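Local coordinates for Sodium/calcium exchanger membrane region domain-containing protein (Archaeoglobus fulgidus, PDB 4KPP), which probably exchanges protons for calcium ions across the membrane, as a H+/Ca2+ antiporter of the sodium/calcium exchanger family, at residues F65-I69 with Y176-S180; V75-V81 with A250-E255; G115-V119 with S274-I279; R139-F143 with E384-V389. All coordinates share one frame; numbering follows the deposited sequence.

Interaction 1: residues F65-I69 with Y176-S180; sequences FSLAI and YIYLS
Y176 leans its phenol ring against the methyl group of A68, a worked example of how a small residue lets a large one pass close by. The ring leaves the backbone with CG anti to N (chi1 165°), which carries it along the flank of helix 163-182 and past the start of helix 67-73. Along one rim, CD1 packs against L140 of helix 138-152. On the other rim CE2 comes within 3.7 Å of A68 CB, with CZ scarcely farther. At the tip, Y176 OH lies 3.7 Å from A68 CB as well, while its polar partners are E141 and S280 on other helices. Beside it I177 places its terminal CD1 3.6 Å from A68 CB and 4.1 Å from I69 CG1, its side chain running at about a right angle to that of I69. From the next turn, S180 OG approaches A68 CB at 3.6 Å. S66 stands beside this hydroxyl but serves its own helix: as N-cap, S66 OG accepts from I69 N at 3.2 Å, with an N-H...O angle of 157°. The chemistry is thus almost wholly apolar across the interface. A68 is gripped by three side chains from one helix face, while S66 OG is satisfied by its own helix end and Y176 OH by E141 and S280.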
loop_
_atom_site.group_PDB
_atom_site.type_symbol
_atom_site.label_atom_id
_atom_site.label_comp_id
_atom_site.label_asym_id
_atom_site.label_seq_id
_atom_site.Cartn_x
_atom_site.Cartn_y
_atom_site.Cartn_z
ATOM N N PHE A 65 2.708 12.077 14.091
ATOM C CA PHE A 65 2.471 11.577 12.742
ATOM C C PHE A 65 3.767 11.461 11.945
ATOM O O PHE A 65 4.153 12.383 11.229
ATOM C CB PHE A 65 1.480 12.481 12.006
ATOM C CG PHE A 65 0.123 12.544 12.648
ATOM C CD1 PHE A 65 -0.144 13.467 13.648
ATOM C CD2 PHE A 65 -0.886 11.682 12.253
ATOM C CE1 PHE A 65 -1.392 13.526 14.243
ATOM C CE2 PHE A 65 -2.136 11.738 12.844
ATOM C CZ PHE A 65 -2.388 12.662 13.840
ATOM N N SER A 66 4.433 10.320 12.079
ATOM C CA SER A 66 5.639 10.041 11.313
ATOM C C SER A 66 5.289 9.846 9.844
ATOM O O SER A 66 4.131 9.621 9.495
ATOM C CB SER A 66 6.317 8.780 11.835
ATOM O OG SER A 66 5.529 7.640 11.545
ATOM N N LEU A 67 6.301 9.925 8.987
ATOM C CA LEU A 67 6.108 9.739 7.555
ATOM C C LEU A 67 5.582 8.335 7.271
ATOM O O LEU A 67 4.841 8.120 6.314
ATOM C CB LEU A 67 7.420 9.994 6.802
ATOM C CG LEU A 67 7.351 10.280 5.298
ATOM C CD1 LEU A 67 8.519 11.157 4.882
ATOM C CD2 LEU A 67 7.337 8.992 4.481
ATOM N N ALA A 68 5.967 7.383 8.115
ATOM C CA ALA A 68 5.512 6.007 7.973
ATOM C C ALA A 68 4.010 5.909 8.213
ATOM O O ALA A 68 3.300 5.221 7.480
ATOM C CB ALA A 68 6.271 5.096 8.931
ATOM N N ILE A 69 3.532 6.608 9.237
ATOM C CA ILE A 69 2.111 6.605 9.573
ATOM C C ILE A 69 1.263 7.268 8.491
ATOM O O ILE A 69 0.185 6.775 8.151
ATOM C CB ILE A 69 1.848 7.246 10.963
ATOM C CG1 ILE A 69 1.941 6.181 12.057
ATOM C CG2 ILE A 69 0.482 7.912 11.016
ATOM C CD1 ILE A 69 1.523 6.670 13.429
ATOM N N TYR A 176 8.855 -1.083 13.751
ATOM C CA TYR A 176 9.229 -0.180 12.669
ATOM C C TYR A 176 8.685 1.227 12.890
ATOM O O TYR A 176 9.405 2.211 12.734
ATOM C CB TYR A 176 8.748 -0.726 11.327
ATOM C CG TYR A 176 8.761 0.292 10.213
ATOM C CD1 TYR A 176 9.957 0.802 9.725
ATOM C CD2 TYR A 176 7.576 0.740 9.642
ATOM C CE1 TYR A 176 9.975 1.735 8.704
ATOM C CE2 TYR A 176 7.583 1.671 8.621
ATOM C CZ TYR A 176 8.785 2.165 8.156
ATOM O OH TYR A 176 8.799 3.091 7.139
ATOM N N ILE A 177 7.411 1.313 13.252
ATOM C CA ILE A 177 6.786 2.592 13.559
ATOM C C ILE A 177 7.493 3.281 14.721
ATOM O O ILE A 177 7.827 4.464 14.642
ATOM C CB ILE A 177 5.293 2.417 13.894
ATOM C CG1 ILE A 177 4.502 2.141 12.617
ATOM C CG2 ILE A 177 4.745 3.652 14.590
ATOM C CD1 ILE A 177 4.687 3.206 11.555
ATOM N N TYR A 178 7.724 2.526 15.791
ATOM C CA TYR A 178 8.405 3.038 16.978
ATOM C C TYR A 178 9.778 3.623 16.653
ATOM O O TYR A 178 10.153 4.674 17.171
ATOM C CB TYR A 178 8.536 1.935 18.031
ATOM C CG TYR A 178 9.437 2.294 19.189
ATOM C CD1 TYR A 178 9.017 3.180 20.174
ATOM C CD2 TYR A 178 10.707 1.741 19.302
ATOM C CE1 TYR A 178 9.840 3.510 21.237
ATOM C CE2 TYR A 178 11.536 2.065 20.360
ATOM C CZ TYR A 178 11.098 2.948 21.324
ATOM O OH TYR A 178 11.925 3.270 22.378
ATOM N N LEU A 179 10.524 2.939 15.790
ATOM C CA LEU A 179 11.852 3.395 15.395
ATOM C C LEU A 179 11.776 4.554 14.408
ATOM O O LEU A 179 12.722 5.333 14.279
ATOM C CB LEU A 179 12.658 2.248 14.786
ATOM C CG LEU A 179 13.083 1.126 15.732
ATOM C CD1 LEU A 179 13.934 0.111 14.989
ATOM C CD2 LEU A 179 13.830 1.685 16.936
ATOM N N SER A 180 10.649 4.663 13.713
ATOM C CA SER A 180 10.457 5.715 12.724
ATOM C C SER A 180 10.203 7.053 13.408
ATOM O O SER A 180 10.368 8.113 12.805
ATOM C CB SER A 180 9.299 5.366 11.783
ATOM O OG SER A 180 9.224 6.282 10.701
#

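Interaction 2: residues V75-V81 with A250-E255; sequences VLPEYAV and APLASE
Two membrane-core helices, one from each sodium/calcium exchanger family region of the chain, meet here where E78 lies against S254 and E255; two acids so placed are consistent with the inverted-repeat core of this superfamily. Their short segments run nearly antiparallel, at 146°, with axes 8.3 Å apart. The closest backbones are E78 and S254: S254 CB packs 3.7 Å from E78 N, and S254 OG turns aside to donate to A250 O, at 3.2 Å, with the donor tilted from the carbonyl plane. That bond lies just where P251 interrupts the helical bonding and kinks helix 242-267. E78 sends CG anti to its own N and then bends at chi2 (56°), which lays OE2 alongside S254, 3.9 Å from S254 CB, and close to P251. E255 reaches back across it, OE1 resting 3.5 Å from E78 CB. The two carboxylate planes stand 60° apart, and E78 OE2 comes to 4.3 Å from E255 OE1. E255 OE2 also lies 4.0 Å from V75 CG1 and is bonded to Q285 NE2 of helix 271-285. V81 CG1 and A250 CB close the opposite end of the contact. Two acids thus come close together in a buried interface, with the carboxylates of D82 and E258 close by; such clustering is consistent with a cation- or proton-handling centre, separate from the calcium seen at I330, D333, K335 and E340.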
loop_
_atom_site.group_PDB
_atom_site.type_symbol
_atom_site.label_atom_id
_atom_site.label_comp_id
_atom_site.label_asym_id
_atom_site.label_seq_id
_atom_site.Cartn_x
_atom_site.Cartn_y
_atom_site.Cartn_z
ATOM N N VAL A 75 -2.981 4.472 2.261
ATOM C CA VAL A 75 -3.434 3.230 1.635
ATOM C C VAL A 75 -4.533 2.543 2.442
ATOM O O VAL A 75 -4.695 1.328 2.391
ATOM C CB VAL A 75 -2.267 2.252 1.374
ATOM C CG1 VAL A 75 -1.310 2.838 0.348
ATOM C CG2 VAL A 75 -1.533 1.919 2.668
ATOM N N LEU A 76 -5.284 3.344 3.188
ATOM C CA LEU A 76 -6.437 2.855 3.938
ATOM C C LEU A 76 -7.485 2.119 3.080
ATOM O O LEU A 76 -8.045 1.120 3.534
ATOM C CB LEU A 76 -7.084 3.996 4.731
ATOM C CG LEU A 76 -7.373 3.732 6.209
ATOM C CD1 LEU A 76 -6.156 3.132 6.903
ATOM C CD2 LEU A 76 -7.809 5.017 6.907
ATOM N N PRO A 77 -7.766 2.608 1.852
ATOM C CA PRO A 77 -8.703 1.843 1.020
ATOM C C PRO A 77 -8.256 0.401 0.772
ATOM O O PRO A 77 -9.100 -0.485 0.647
ATOM C CB PRO A 77 -8.703 2.621 -0.295
ATOM C CG PRO A 77 -8.426 4.015 0.103
ATOM C CD PRO A 77 -7.470 3.924 1.253
ATOM N N GLU A 78 -6.951 0.167 0.710
ATOM C CA GLU A 78 -6.461 -1.188 0.508
ATOM C C GLU A 78 -6.745 -2.061 1.728
ATOM O O GLU A 78 -7.130 -3.224 1.595
ATOM C CB GLU A 78 -4.967 -1.196 0.175
ATOM C CG GLU A 78 -4.324 -2.580 0.241
ATOM C CD GLU A 78 -5.006 -3.608 -0.660
ATOM O OE1 GLU A 78 -4.920 -4.818 -0.353
ATOM O OE2 GLU A 78 -5.615 -3.217 -1.678
ATOM N N TYR A 79 -6.557 -1.495 2.915
ATOM C CA TYR A 79 -6.842 -2.224 4.144
ATOM C C TYR A 79 -8.330 -2.516 4.277
ATOM O O TYR A 79 -8.720 -3.575 4.767
ATOM C CB TYR A 79 -6.331 -1.458 5.369
ATOM C CG TYR A 79 -4.842 -1.594 5.570
ATOM C CD1 TYR A 79 -3.949 -0.902 4.762
ATOM C CD2 TYR A 79 -4.329 -2.421 6.561
ATOM C CE1 TYR A 79 -2.587 -1.030 4.935
ATOM C CE2 TYR A 79 -2.968 -2.553 6.744
ATOM C CZ TYR A 79 -2.101 -1.854 5.929
ATOM O OH TYR A 79 -0.743 -1.981 6.102
ATOM N N ALA A 80 -9.157 -1.578 3.828
ATOM C CA ALA A 80 -10.603 -1.724 3.947
ATOM C C ALA A 80 -11.155 -2.747 2.960
ATOM O O ALA A 80 -12.008 -3.558 3.316
ATOM C CB ALA A 80 -11.286 -0.382 3.765
ATOM N N VAL A 81 -10.665 -2.705 1.725
ATOM C CA VAL A 81 -11.083 -3.663 0.704
ATOM C C VAL A 81 -10.572 -5.068 1.017
ATOM O O VAL A 81 -11.330 -6.038 0.967
ATOM C CB VAL A 81 -10.612 -3.240 -0.707
ATOM C CG1 VAL A 81 -10.855 -4.360 -1.715
ATOM C CG2 VAL A 81 -11.314 -1.960 -1.144
ATOM N N ALA A 250 -9.054 -4.269 -8.196
ATOM C CA ALA A 250 -9.335 -3.720 -6.869
ATOM C C ALA A 250 -8.165 -2.946 -6.237
ATOM O O ALA A 250 -8.374 -1.855 -5.711
ATOM C CB ALA A 250 -9.864 -4.806 -5.918
ATOM N N PRO A 251 -6.938 -3.500 -6.275
ATOM C CA PRO A 251 -5.846 -2.702 -5.705
ATOM C C PRO A 251 -5.531 -1.460 -6.533
ATOM O O PRO A 251 -5.052 -0.467 -5.983
ATOM C CB PRO A 251 -4.654 -3.665 -5.736
ATOM C CG PRO A 251 -5.257 -5.011 -5.754
ATOM C CD PRO A 251 -6.497 -4.873 -6.580
ATOM N N LEU A 252 -5.798 -1.517 -7.836
ATOM C CA LEU A 252 -5.548 -0.378 -8.711
ATOM C C LEU A 252 -6.355 0.821 -8.233
ATOM O O LEU A 252 -5.868 1.948 -8.227
ATOM C CB LEU A 252 -5.908 -0.717 -10.158
ATOM C CG LEU A 252 -5.275 0.184 -11.222
ATOM C CD1 LEU A 252 -3.771 -0.053 -11.308
ATOM C CD2 LEU A 252 -5.934 -0.018 -12.578
ATOM N N ALA A 253 -7.588 0.565 -7.811
ATOM C CA ALA A 253 -8.449 1.618 -7.294
ATOM C C ALA A 253 -8.024 2.065 -5.898
ATOM O O ALA A 253 -8.335 3.177 -5.470
ATOM C CB ALA A 253 -9.898 1.157 -7.287
ATOM N N SER A 254 -7.314 1.193 -5.187
ATOM C CA SER A 254 -6.884 1.492 -3.824
ATOM C C SER A 254 -5.514 2.172 -3.796
ATOM O O SER A 254 -5.241 2.992 -2.921
ATOM C CB SER A 254 -6.857 0.214 -2.974
ATOM O OG SER A 254 -8.134 -0.406 -2.920
ATOM N N GLU A 255 -4.660 1.828 -4.757
ATOM C CA GLU A 255 -3.295 2.346 -4.788
ATOM C C GLU A 255 -3.154 3.578 -5.688
ATOM O O GLU A 255 -2.118 4.245 -5.678
ATOM C CB GLU A 255 -2.316 1.254 -5.233
ATOM C CG GLU A 255 -2.370 -0.035 -4.413
ATOM C CD GLU A 255 -1.750 0.102 -3.031
ATOM O OE1 GLU A 255 -2.393 -0.336 -2.053
ATOM O OE2 GLU A 255 -0.620 0.629 -2.923
#

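Interaction 3: residues G115-V119 with S274-I279; sequences GWSLV and SMNALI
W116 and V119 divide this contact between them, one meeting helix 271-285 with a polar edge and the other with plain methyl packing. The indole NE1 is directed at L278 O, 3.2 Å away near the ring plane, a weak hydrogen bond with an N-H...O angle of 148°. I279 crosses the same ring at about a right angle: its CG1 lies over the six-membered ring, 4.2 Å from the centroid and 26° off the normal, a CH-pi contact offset toward the rim. One turn further along helix 96-127, V119 and L278 reach tip to tip, V119 CG2 standing 3.5 Å from L278 CD1. The other methyl, V119 CG1, anti to the backbone N (chi1 170°), is thereby aimed at M275 SD, 3.6 Å away. The packing is looser at the margins, where V119 CG1 stays 4.1 Å from S274 OG and G115 O meets only L278 CD1, at 4.0 Å. A leucine in place of W116 would probably lose the donor to L278 O and the broad face beneath I279, opening a gap between the helices. All the touching residues are buried, so the loose side is still protein: helix 242-267 covers V119 and L278, and A262 O there binds S274 OG. Helix 311-331 touches W116 through A327 and L331, the indole lying about 6 Å from the side chain of calcium-site residue I330, and helix 138-152 flanks I279.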
loop_
_atom_site.group_PDB
_atom_site.type_symbol
_atom_site.label_atom_id
_atom_site.label_comp_id
_atom_site.label_asym_id
_atom_site.label_seq_id
_atom_site.Cartn_x
_atom_site.Cartn_y
_atom_site.Cartn_z
ATOM N N GLY A 115 3.919 0.925 -9.414
ATOM C CA GLY A 115 4.176 2.140 -8.656
ATOM C C GLY A 115 5.621 2.614 -8.620
ATOM O O GLY A 115 5.920 3.718 -9.077
ATOM N N TRP A 116 6.516 1.792 -8.076
ATOM C CA TRP A 116 7.930 2.155 -7.979
ATOM C C TRP A 116 8.545 2.446 -9.344
ATOM O O TRP A 116 9.331 3.378 -9.492
ATOM C CB TRP A 116 8.745 1.051 -7.302
ATOM C CG TRP A 116 8.471 0.865 -5.846
ATOM C CD1 TRP A 116 7.383 1.304 -5.146
ATOM C CD2 TRP A 116 9.305 0.183 -4.903
ATOM N NE1 TRP A 116 7.487 0.933 -3.827
ATOM C CE2 TRP A 116 8.660 0.246 -3.653
ATOM C CE3 TRP A 116 10.537 -0.472 -4.995
ATOM C CZ2 TRP A 116 9.206 -0.325 -2.505
ATOM C CZ3 TRP A 116 11.073 -1.037 -3.856
ATOM C CH2 TRP A 116 10.410 -0.961 -2.628
ATOM N N SER A 117 8.185 1.642 -10.339
ATOM C CA SER A 117 8.754 1.791 -11.672
ATOM C C SER A 117 8.229 3.043 -12.369
ATOM O O SER A 117 9.003 3.813 -12.935
ATOM C CB SER A 117 8.470 0.553 -12.525
ATOM O OG SER A 117 7.093 0.461 -12.837
ATOM N N LEU A 118 6.913 3.235 -12.325
ATOM C CA LEU A 118 6.265 4.383 -12.953
ATOM C C LEU A 118 6.817 5.685 -12.385
ATOM O O LEU A 118 7.277 6.552 -13.132
ATOM C CB LEU A 118 4.751 4.317 -12.734
ATOM C CG LEU A 118 3.758 5.105 -13.597
ATOM C CD1 LEU A 118 2.867 5.976 -12.717
ATOM C CD2 LEU A 118 4.430 5.936 -14.690
ATOM N N VAL A 119 6.773 5.810 -11.063
ATOM C CA VAL A 119 7.253 7.008 -10.387
ATOM C C VAL A 119 8.719 7.283 -10.716
ATOM O O VAL A 119 9.106 8.430 -10.948
ATOM C CB VAL A 119 7.040 6.914 -8.862
ATOM C CG1 VAL A 119 7.747 8.048 -8.141
ATOM C CG2 VAL A 119 5.552 6.928 -8.543
ATOM N N SER A 274 8.937 11.423 -2.076
ATOM C CA SER A 274 7.961 10.655 -2.835
ATOM C C SER A 274 8.285 9.162 -2.788
ATOM O O SER A 274 7.401 8.332 -2.583
ATOM C CB SER A 274 7.909 11.145 -4.281
ATOM O OG SER A 274 6.880 10.494 -5.002
ATOM N N MET A 275 9.560 8.828 -2.969
ATOM C CA MET A 275 9.996 7.436 -2.909
ATOM C C MET A 275 9.997 6.898 -1.480
ATOM O O MET A 275 9.760 5.713 -1.264
ATOM C CB MET A 275 11.385 7.266 -3.530
ATOM C CG MET A 275 11.454 7.543 -5.026
ATOM S SD MET A 275 10.284 6.575 -6.001
ATOM C CE MET A 275 10.652 4.910 -5.458
ATOM N N ASN A 276 10.275 7.766 -0.512
ATOM C CA ASN A 276 10.208 7.384 0.897
ATOM C C ASN A 276 8.833 6.837 1.257
ATOM O O ASN A 276 8.718 5.874 2.014
ATOM C CB ASN A 276 10.531 8.571 1.807
ATOM C CG ASN A 276 12.013 8.864 1.885
ATOM O OD1 ASN A 276 12.844 7.979 1.695
ATOM N ND2 ASN A 276 12.354 10.117 2.171
ATOM N N ALA A 277 7.799 7.461 0.704
ATOM C CA ALA A 277 6.423 7.089 0.994
ATOM C C ALA A 277 6.058 5.768 0.333
ATOM O O ALA A 277 5.421 4.912 0.950
ATOM C CB ALA A 277 5.469 8.197 0.547
ATOM N N LEU A 278 6.460 5.607 -0.925
ATOM C CA LEU A 278 6.180 4.381 -1.666
ATOM C C LEU A 278 6.894 3.179 -1.057
ATOM O O LEU A 278 6.362 2.067 -1.047
ATOM C CB LEU A 278 6.584 4.532 -3.132
ATOM C CG LEU A 278 5.793 5.525 -3.981
ATOM C CD1 LEU A 278 6.212 5.400 -5.431
ATOM C CD2 LEU A 278 4.295 5.305 -3.832
ATOM N N ILE A 279 8.103 3.405 -0.560
ATOM C CA ILE A 279 8.879 2.338 0.060
ATOM C C ILE A 279 8.303 1.979 1.429
ATOM O O ILE A 279 8.175 0.802 1.766
ATOM C CB ILE A 279 10.370 2.721 0.169
ATOM C CG1 ILE A 279 10.991 2.802 -1.232
ATOM C CG2 ILE A 279 11.123 1.733 1.057
ATOM C CD1 ILE A 279 12.362 3.448 -1.273
#

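Interaction 4: residues R139-F143 with E384-V389; sequences RLEIF and ESFRTV
S385 OG donates to R139 O at 2.8 Å, a bond that ties helices 138-152 and 379-393 together where the backbones of R139 and S385 come closest. A chi1 of 168°, with OG opposite the backbone N, turns the hydroxyl to R139 O; it approaches only 16° out of the carbonyl plane, and it also touches F143 CB at 3.3 Å. Beside it V389 drives CG2 over one face of the F143 ring, 3.5 Å from F143 CG, in a CH-pi contact. F386 meets the same ring from another quarter: F143 CE1 comes up at the edge of the F386 ring, 4.2 Å from F386 CD1, the two side chains pointing the same way. Replacing F143 by an alanine would probably leave V389 CG2 without the ring it covers and F386 without its neighbour, opening a gap beside S385. On the opposite flank R139 stretches out from CG to NE. Its CD passes 3.5 Å from T388 OG1, and E384 CB lies over a guanidinium face, 3.8 Å from R139 NH2.

A second shell holds these groups in place. R139 O also accepts from F143 N, so the carbonyl is gripped twice; T388 OG1 is held by E384 O, the hydroxyl standing above that carbonyl plane. R139 NH2 finds its salt bridge at E381, about one turn before E384 on helix 379-393, which probably steadies the guanidinium over E384. The segments cross at -104°: an intrahelical carbonyl lends its spare bonding capacity, apolar cover lies on one side and charge on the other.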
loop_
_atom_site.group_PDB
_atom_site.type_symbol
_atom_site.label_atom_id
_atom_site.label_comp_id
_atom_site.label_asym_id
_atom_site.label_seq_id
_atom_site.Cartn_x
_atom_site.Cartn_y
_atom_site.Cartn_z
ATOM N N ARG A 139 17.528 2.967 4.824
ATOM C CA ARG A 139 18.126 1.759 5.398
ATOM C C ARG A 139 17.262 1.152 6.502
ATOM O O ARG A 139 17.333 -0.046 6.768
ATOM C CB ARG A 139 19.529 2.042 5.935
ATOM C CG ARG A 139 20.533 2.506 4.896
ATOM C CD ARG A 139 21.946 2.426 5.455
ATOM N NE ARG A 139 22.869 3.357 4.808
ATOM C CZ ARG A 139 23.614 3.059 3.748
ATOM N NH1 ARG A 139 24.428 3.970 3.233
ATOM N NH2 ARG A 139 23.544 1.853 3.203
ATOM N N LEU A 140 16.456 1.989 7.146
ATOM C CA LEU A 140 15.500 1.531 8.143
ATOM C C LEU A 140 14.494 0.589 7.483
ATOM O O LEU A 140 14.389 -0.580 7.859
ATOM C CB LEU A 140 14.770 2.730 8.763
ATOM C CG LEU A 140 14.186 2.651 10.182
ATOM C CD1 LEU A 140 13.036 3.642 10.332
ATOM C CD2 LEU A 140 13.741 1.252 10.585
ATOM N N GLU A 141 13.757 1.103 6.503
ATOM C CA GLU A 141 12.729 0.312 5.835
ATOM C C GLU A 141 13.314 -0.909 5.131
ATOM O O GLU A 141 12.664 -1.945 5.050
ATOM C CB GLU A 141 11.904 1.156 4.852
ATOM C CG GLU A 141 12.438 2.549 4.591
ATOM C CD GLU A 141 12.032 3.551 5.659
ATOM O OE1 GLU A 141 10.826 3.633 5.978
ATOM O OE2 GLU A 141 12.922 4.255 6.178
ATOM N N ILE A 142 14.542 -0.781 4.635
ATOM C CA ILE A 142 15.241 -1.896 3.995
ATOM C C ILE A 142 15.393 -3.076 4.954
ATOM O O ILE A 142 15.142 -4.227 4.590
ATOM C CB ILE A 142 16.635 -1.469 3.488
ATOM C CG1 ILE A 142 16.501 -0.482 2.328
ATOM C CG2 ILE A 142 17.451 -2.681 3.058
ATOM C CD1 ILE A 142 17.830 -0.026 1.756
ATOM N N PHE A 143 15.797 -2.773 6.183
ATOM C CA PHE A 143 15.979 -3.783 7.218
ATOM C C PHE A 143 14.690 -4.548 7.500
ATOM O O PHE A 143 14.682 -5.780 7.541
ATOM C CB PHE A 143 16.486 -3.122 8.501
ATOM C CG PHE A 143 16.636 -4.067 9.658
ATOM C CD1 PHE A 143 17.781 -4.830 9.801
ATOM C CD2 PHE A 143 15.636 -4.179 10.612
ATOM C CE1 PHE A 143 17.924 -5.699 10.870
ATOM C CE2 PHE A 143 15.771 -5.040 11.678
ATOM C CZ PHE A 143 16.916 -5.804 11.810
ATOM N N GLU A 384 25.280 -2.250 6.971
ATOM C CA GLU A 384 24.982 -0.851 7.264
ATOM C C GLU A 384 23.530 -0.646 7.688
ATOM O O GLU A 384 23.250 0.085 8.644
ATOM C CB GLU A 384 25.320 0.036 6.066
ATOM C CG GLU A 384 26.693 0.667 6.167
ATOM C CD GLU A 384 26.849 1.478 7.435
ATOM O OE1 GLU A 384 25.967 2.319 7.709
ATOM O OE2 GLU A 384 27.842 1.265 8.162
ATOM N N SER A 385 22.620 -1.303 6.976
ATOM C CA SER A 385 21.198 -1.272 7.298
ATOM C C SER A 385 20.939 -1.826 8.696
ATOM O O SER A 385 20.012 -1.397 9.386
ATOM C CB SER A 385 20.409 -2.076 6.265
ATOM O OG SER A 385 19.079 -2.296 6.700
ATOM N N PHE A 386 21.768 -2.783 9.101
ATOM C CA PHE A 386 21.683 -3.375 10.427
ATOM C C PHE A 386 22.143 -2.383 11.491
ATOM O O PHE A 386 21.578 -2.322 12.584
ATOM C CB PHE A 386 22.531 -4.648 10.483
ATOM C CG PHE A 386 22.733 -5.185 11.867
ATOM C CD1 PHE A 386 21.764 -5.969 12.468
ATOM C CD2 PHE A 386 23.901 -4.917 12.567
ATOM C CE1 PHE A 386 21.949 -6.467 13.740
ATOM C CE2 PHE A 386 24.092 -5.414 13.839
ATOM C CZ PHE A 386 23.114 -6.190 14.426
ATOM N N ARG A 387 23.168 -1.605 11.159
ATOM C CA ARG A 387 23.716 -0.615 12.083
ATOM C C ARG A 387 22.815 0.607 12.226
ATOM O O ARG A 387 22.781 1.238 13.282
ATOM C CB ARG A 387 25.120 -0.194 11.651
ATOM C CG ARG A 387 26.194 -1.190 12.036
ATOM C CD ARG A 387 27.480 -0.948 11.270
ATOM N NE ARG A 387 28.556 -1.802 11.760
ATOM C CZ ARG A 387 29.684 -2.038 11.100
ATOM N NH1 ARG A 387 29.886 -1.489 9.910
ATOM N NH2 ARG A 387 30.606 -2.830 11.630
ATOM N N THR A 388 22.089 0.938 11.161
ATOM C CA THR A 388 21.117 2.025 11.207
ATOM C C THR A 388 20.063 1.746 12.268
ATOM O O THR A 388 19.707 2.625 13.054
ATOM C CB THR A 388 20.417 2.210 9.851
ATOM O OG1 THR A 388 21.376 2.631 8.875
ATOM C CG2 THR A 388 19.313 3.255 9.954
ATOM N N VAL A 389 19.570 0.513 12.285
ATOM C CA VAL A 389 18.583 0.095 13.273
ATOM C C VAL A 389 19.215 0.025 14.663
ATOM O O VAL A 389 18.580 0.351 15.664
ATOM C CB VAL A 389 17.965 -1.260 12.893
ATOM C CG1 VAL A 389 16.998 -1.737 13.966
ATOM C CG2 VAL A 389 17.265 -1.151 11.551
#

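In the fold
Interaction 2 is the most central, and interaction 3 is equally buried; interactions 1 and 4 lie farther out and are only partly buried. Interactions 2 and 3 never touch, yet their helices follow each other in the chain, 76-91 before 96-127 and 242-267 before 271-285. Interactions 1, 3 and 4 do meet. E141 of segment 139-143 takes no part in the contact with 384-389, but packs against I279 of interaction 3 and probably hydrogen-bonds to the Y176 hydroxyl, while L67 of interaction 1 rests on A277. Chemistry follows place: acidic groups at the centre, methyls and an indole in interaction 3, small apolar contacts in interaction 1, and a partly exposed arginine in interaction 4.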